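Long-range contact in muconate lactonizing enzyme (Corynebacterium glutamicum, PDB 3I4K), which is a magnesium-containing member of the enolase superfamily, pairing an N-terminal capping domain with a C-terminal TIM-barrel-like domain: residues Gln334-Glu346 against Gly361-Thr373. Sequence-based numbering, arbitrary orientation.
Sequences QLLKDTYIVQEFE and GVDVDMDKVNFYT
Tyr340 and Ile341 lie against Asp365 and Val364 across two loop segments, with the nearest CA atoms, those of Ile341 and Val364, 4.2 Å apart, and Asp365 N donates to Tyr340 O at 2.9 Å. Farther along, Asp363 N meets Gln343 OE1 at 3.0 Å, nearly straight at 169° and on a lone pair in the amide plane; the bend of the Gln343 chain at chi2 (104°) turns the amide back toward this N-H. Amide and Asp363 carboxylate lie nearly parallel, 6° apart, but the NE2 to OD1 bond is weak. Val362 packs crosswise on Ile341, whose CD1 meets Val364 CG1 at 3.9 Å. Asp365 N-caps helix 366-372, its OD1 accepting from Lys368 N at 2.9 Å. From that helix Val369 CG2 touches Tyr340 CD2 at 3.5 Å, while the extended Lys368 chain passes Thr339 O to form a salt bridge whose hydrogen bond, NZ to Asp338 OD1 at 3.3 Å, is weak. Tyr372 OH also reaches the Asp338 carboxylate, though OD2 is doubtfully placed. Tyr340 OH bonds to Glu52, and its side chain touches Ile36 and Leu38. The C-terminal loop and helix thus pack with the 334-346 loop against the N-terminal domain's antiparallel sheet, a domain junction of the enolase-superfamily fold.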
loop_
_atom_site.group_PDB
_atom_site.type_symbol
_atom_site.label_atom_id
_atom_site.label_comp_id
_atom_site.label_asym_id
_atom_site.label_seq_id
_atom_site.Cartn_x
_atom_site.Cartn_y
_atom_site.Cartn_z
ATOM N N GLN A 334 -15.636 22.123 -9.680
ATOM C CA GLN A 334 -16.810 22.591 -10.405
ATOM C C GLN A 334 -17.881 23.203 -9.508
ATOM O O GLN A 334 -18.623 24.090 -9.934
ATOM C CB GLN A 334 -17.430 21.450 -11.208
ATOM C CG GLN A 334 -16.558 20.941 -12.338
ATOM C CD GLN A 334 -17.321 20.039 -13.290
ATOM O OE1 GLN A 334 -17.853 18.996 -12.893
ATOM N NE2 GLN A 334 -17.385 20.440 -14.556
ATOM N N LEU A 335 -17.962 22.730 -8.269
ATOM C CA LEU A 335 -18.954 23.225 -7.321
ATOM C C LEU A 335 -18.591 24.620 -6.824
ATOM O O LEU A 335 -19.457 25.381 -6.386
ATOM C CB LEU A 335 -19.065 22.262 -6.136
ATOM C CG LEU A 335 -20.249 22.462 -5.194
ATOM C CD1 LEU A 335 -21.537 22.250 -5.959
ATOM C CD2 LEU A 335 -20.153 21.485 -4.031
ATOM N N LEU A 336 -17.308 24.951 -6.890
ATOM C CA LEU A 336 -16.839 26.258 -6.456
ATOM C C LEU A 336 -17.220 27.308 -7.497
ATOM O O LEU A 336 -17.147 27.059 -8.702
ATOM C CB LEU A 336 -15.322 26.244 -6.289
ATOM C CG LEU A 336 -14.722 25.186 -5.368
ATOM C CD1 LEU A 336 -13.208 25.232 -5.466
ATOM C CD2 LEU A 336 -15.177 25.427 -3.942
ATOM N N LYS A 337 -17.626 28.482 -7.035
ATOM C CA LYS A 337 -18.005 29.550 -7.950
ATOM C C LYS A 337 -16.739 30.244 -8.462
ATOM O O LYS A 337 -16.768 30.973 -9.454
ATOM C CB LYS A 337 -18.925 30.544 -7.233
ATOM C CG LYS A 337 -19.526 31.613 -8.129
ATOM C CD LYS A 337 -20.569 32.437 -7.388
ATOM C CE LYS A 337 -19.995 33.062 -6.121
ATOM N NZ LYS A 337 -18.814 33.941 -6.391
ATOM N N ASP A 338 -15.624 29.994 -7.782
ATOM C CA ASP A 338 -14.342 30.576 -8.159
ATOM C C ASP A 338 -13.219 29.649 -7.694
ATOM O O ASP A 338 -13.459 28.716 -6.928
ATOM C CB ASP A 338 -14.199 31.964 -7.531
ATOM C CG ASP A 338 -12.946 32.687 -7.981
ATOM O OD1 ASP A 338 -12.579 32.573 -9.168
ATOM O OD2 ASP A 338 -12.332 33.388 -7.154
ATOM N N THR A 339 -11.998 29.895 -8.158
ATOM C CA THR A 339 -10.874 29.054 -7.773
ATOM C C THR A 339 -9.649 29.852 -7.323
ATOM O O THR A 339 -9.732 31.057 -7.089
ATOM C CB THR A 339 -10.484 28.102 -8.936
ATOM O OG1 THR A 339 -9.219 27.489 -8.660
ATOM C CG2 THR A 339 -10.409 28.856 -10.247
ATOM N N TYR A 340 -8.524 29.162 -7.175
ATOM C CA TYR A 340 -7.266 29.780 -6.772
ATOM C C TYR A 340 -6.147 28.863 -7.229
ATOM O O TYR A 340 -5.139 28.697 -6.542
ATOM C CB TYR A 340 -7.204 29.948 -5.251
ATOM C CG TYR A 340 -7.410 28.670 -4.471
ATOM C CD1 TYR A 340 -8.650 28.034 -4.457
ATOM C CD2 TYR A 340 -6.367 28.094 -3.745
ATOM C CE1 TYR A 340 -8.848 26.860 -3.741
ATOM C CE2 TYR A 340 -6.556 26.915 -3.026
ATOM C CZ TYR A 340 -7.800 26.307 -3.031
ATOM O OH TYR A 340 -8.003 25.143 -2.330
ATOM N N ILE A 341 -6.323 28.287 -8.413
ATOM C CA ILE A 341 -5.348 27.349 -8.934
ATOM C C ILE A 341 -4.684 27.692 -10.275
ATOM O O ILE A 341 -3.946 26.874 -10.830
ATOM C CB ILE A 341 -5.992 25.937 -8.999
ATOM C CG1 ILE A 341 -4.980 24.901 -8.531
ATOM C CG2 ILE A 341 -6.506 25.631 -10.396
ATOM C CD1 ILE A 341 -4.456 25.162 -7.134
ATOM N N VAL A 342 -4.928 28.892 -10.792
ATOM C CA VAL A 342 -4.327 29.310 -12.064
ATOM C C VAL A 342 -4.871 28.531 -13.264
ATOM O O VAL A 342 -5.627 29.077 -14.071
ATOM C CB VAL A 342 -2.784 29.157 -12.035
ATOM C CG1 VAL A 342 -2.195 29.536 -13.384
ATOM C CG2 VAL A 342 -2.194 30.028 -10.941
ATOM N N GLN A 343 -4.482 27.265 -13.392
ATOM C CA GLN A 343 -4.958 26.439 -14.500
ATOM C C GLN A 343 -6.387 25.990 -14.261
ATOM O O GLN A 343 -6.935 26.175 -13.176
ATOM C CB GLN A 343 -4.078 25.200 -14.678
ATOM C CG GLN A 343 -2.622 25.505 -14.945
ATOM C CD GLN A 343 -1.751 25.284 -13.730
ATOM O OE1 GLN A 343 -2.041 25.781 -12.639
ATOM N NE2 GLN A 343 -0.670 24.535 -13.911
ATOM N N GLU A 344 -6.989 25.400 -15.284
ATOM C CA GLU A 344 -8.350 24.900 -15.182
ATOM C C GLU A 344 -8.353 23.405 -15.473
ATOM O O GLU A 344 -7.529 22.913 -16.245
ATOM C CB GLU A 344 -9.260 25.619 -16.175
ATOM C CG GLU A 344 -9.351 27.113 -15.946
ATOM C CD GLU A 344 -10.343 27.782 -16.872
ATOM O OE1 GLU A 344 -10.526 29.014 -16.751
ATOM O OE2 GLU A 344 -10.941 27.081 -17.720
ATOM N N PHE A 345 -9.275 22.686 -14.839
ATOM C CA PHE A 345 -9.401 21.248 -15.029
ATOM C C PHE A 345 -10.224 21.033 -16.287
ATOM O O PHE A 345 -10.995 21.907 -16.677
ATOM C CB PHE A 345 -10.113 20.615 -13.831
ATOM C CG PHE A 345 -9.285 20.573 -12.583
ATOM C CD1 PHE A 345 -8.292 19.618 -12.425
ATOM C CD2 PHE A 345 -9.496 21.494 -11.562
ATOM C CE1 PHE A 345 -7.516 19.576 -11.266
ATOM C CE2 PHE A 345 -8.724 21.464 -10.396
ATOM C CZ PHE A 345 -7.733 20.503 -10.249
ATOM N N GLU A 346 -10.068 19.879 -16.925
ATOM C CA GLU A 346 -10.824 19.610 -18.140
ATOM C C GLU A 346 -11.873 18.547 -17.901
ATOM O O GLU A 346 -11.555 17.360 -17.857
ATOM C CB GLU A 346 -9.896 19.148 -19.264
ATOM C CG GLU A 346 -8.675 20.012 -19.454
ATOM C CD GLU A 346 -7.849 19.580 -20.647
ATOM O OE1 GLU A 346 -6.667 19.982 -20.721
ATOM O OE2 GLU A 346 -8.383 18.846 -21.514
ATOM N N GLY A 361 0.271 19.031 -10.355
ATOM C CA GLY A 361 -0.035 19.309 -11.749
ATOM C C GLY A 361 -0.836 20.590 -11.855
ATOM O O GLY A 361 -1.453 20.885 -12.883
ATOM N N VAL A 362 -0.836 21.359 -10.775
ATOM C CA VAL A 362 -1.566 22.612 -10.754
ATOM C C VAL A 362 -0.940 23.550 -9.724
ATOM O O VAL A 362 -0.589 23.131 -8.621
ATOM C CB VAL A 362 -3.056 22.360 -10.447
ATOM C CG1 VAL A 362 -3.282 22.207 -8.952
ATOM C CG2 VAL A 362 -3.884 23.466 -11.036
ATOM N N ASP A 363 -0.782 24.817 -10.097
ATOM C CA ASP A 363 -0.168 25.802 -9.210
ATOM C C ASP A 363 -1.204 26.718 -8.583
ATOM O O ASP A 363 -2.257 26.958 -9.161
ATOM C CB ASP A 363 0.846 26.643 -9.983
ATOM C CG ASP A 363 1.427 25.905 -11.170
ATOM O OD1 ASP A 363 0.765 25.868 -12.230
ATOM O OD2 ASP A 363 2.536 25.350 -11.036
ATOM N N VAL A 364 -0.898 27.237 -7.401
ATOM C CA VAL A 364 -1.828 28.117 -6.710
ATOM C C VAL A 364 -1.682 29.560 -7.166
ATOM O O VAL A 364 -0.612 29.973 -7.610
ATOM C CB VAL A 364 -1.610 28.068 -5.187
ATOM C CG1 VAL A 364 -1.770 26.640 -4.682
ATOM C CG2 VAL A 364 -0.234 28.595 -4.847
ATOM N N ASP A 365 -2.772 30.314 -7.065
ATOM C CA ASP A 365 -2.787 31.727 -7.428
ATOM C C ASP A 365 -2.819 32.484 -6.107
ATOM O O ASP A 365 -3.891 32.740 -5.557
ATOM C CB ASP A 365 -4.040 32.063 -8.239
ATOM C CG ASP A 365 -4.143 33.550 -8.573
ATOM O OD1 ASP A 365 -3.932 34.387 -7.668
ATOM O OD2 ASP A 365 -4.449 33.881 -9.736
HETATM N N MSE A 366 -1.642 32.837 -5.602
HETATM C CA MSE A 366 -1.537 33.540 -4.332
HETATM C C MSE A 366 -2.444 34.746 -4.156
HETATM O O MSE A 366 -2.793 35.105 -3.028
HETATM C CB MSE A 366 -0.087 33.942 -4.082
HETATM C CG MSE A 366 0.755 32.780 -3.602
HETATM SE SE MSE A 366 -0.133 31.904 -2.117
HETATM C CE MSE A 366 0.708 32.855 -0.648
ATOM N N ASP A 367 -2.826 35.377 -5.259
ATOM C CA ASP A 367 -3.705 36.533 -5.171
ATOM C C ASP A 367 -5.079 36.073 -4.716
ATOM O O ASP A 367 -5.646 36.625 -3.769
ATOM C CB ASP A 367 -3.809 37.243 -6.524
ATOM C CG ASP A 367 -2.538 37.989 -6.885
ATOM O OD1 ASP A 367 -2.072 38.796 -6.053
ATOM O OD2 ASP A 367 -2.009 37.774 -7.996
ATOM N N LYS A 368 -5.610 35.057 -5.390
ATOM C CA LYS A 368 -6.920 34.529 -5.037
ATOM C C LYS A 368 -6.874 33.804 -3.700
ATOM O O LYS A 368 -7.874 33.742 -2.988
ATOM C CB LYS A 368 -7.436 33.611 -6.144
ATOM C CG LYS A 368 -7.831 34.376 -7.396
ATOM C CD LYS A 368 -8.514 33.490 -8.415
ATOM C CE LYS A 368 -9.022 34.307 -9.587
ATOM N NZ LYS A 368 -9.698 33.454 -10.606
ATOM N N VAL A 369 -5.711 33.265 -3.353
ATOM C CA VAL A 369 -5.552 32.584 -2.076
ATOM C C VAL A 369 -5.665 33.645 -0.990
ATOM O O VAL A 369 -6.352 33.457 0.017
ATOM C CB VAL A 369 -4.174 31.903 -1.964
ATOM C CG1 VAL A 369 -3.896 31.519 -0.514
ATOM C CG2 VAL A 369 -4.130 30.672 -2.853
ATOM N N ASN A 370 -4.980 34.763 -1.205
ATOM C CA ASN A 370 -5.001 35.876 -0.267
ATOM C C ASN A 370 -6.405 36.468 -0.198
ATOM O O ASN A 370 -6.881 36.841 0.875
ATOM C CB ASN A 370 -4.007 36.949 -0.715
ATOM C CG ASN A 370 -2.569 36.564 -0.436
ATOM O OD1 ASN A 370 -1.649 37.046 -1.099
ATOM N ND2 ASN A 370 -2.363 35.703 0.559
ATOM N N PHE A 371 -7.065 36.535 -1.350
ATOM C CA PHE A 371 -8.408 37.090 -1.447
ATOM C C PHE A 371 -9.427 36.318 -0.624
ATOM O O PHE A 371 -10.285 36.910 0.034
ATOM C CB PHE A 371 -8.871 37.112 -2.904
ATOM C CG PHE A 371 -10.244 37.703 -3.096
ATOM C CD1 PHE A 371 -10.499 39.030 -2.756
ATOM C CD2 PHE A 371 -11.281 36.935 -3.615
ATOM C CE1 PHE A 371 -11.771 39.586 -2.933
ATOM C CE2 PHE A 371 -12.556 37.479 -3.797
ATOM C CZ PHE A 371 -12.801 38.808 -3.454
ATOM N N TYR A 372 -9.326 34.994 -0.665
ATOM C CA TYR A 372 -10.258 34.137 0.053
ATOM C C TYR A 372 -9.837 33.744 1.457
ATOM O O TYR A 372 -10.544 32.997 2.132
ATOM C CB TYR A 372 -10.535 32.889 -0.782
ATOM C CG TYR A 372 -11.404 33.179 -1.977
ATOM C CD1 TYR A 372 -12.738 33.547 -1.812
ATOM C CD2 TYR A 372 -10.889 33.128 -3.269
ATOM C CE1 TYR A 372 -13.542 33.860 -2.904
ATOM C CE2 TYR A 372 -11.682 33.439 -4.371
ATOM C CZ TYR A 372 -13.009 33.805 -4.182
ATOM O OH TYR A 372 -13.803 34.122 -5.263
ATOM N N THR A 373 -8.695 34.245 1.907
ATOM C CA THR A 373 -8.236 33.921 3.245
ATOM C C THR A 373 -9.122 34.589 4.286
ATOM O O THR A 373 -9.519 35.746 4.132
ATOM C CB THR A 373 -6.785 34.359 3.465
ATOM O OG1 THR A 373 -5.931 33.629 2.572
ATOM C CG2 THR A 373 -6.357 34.083 4.898
#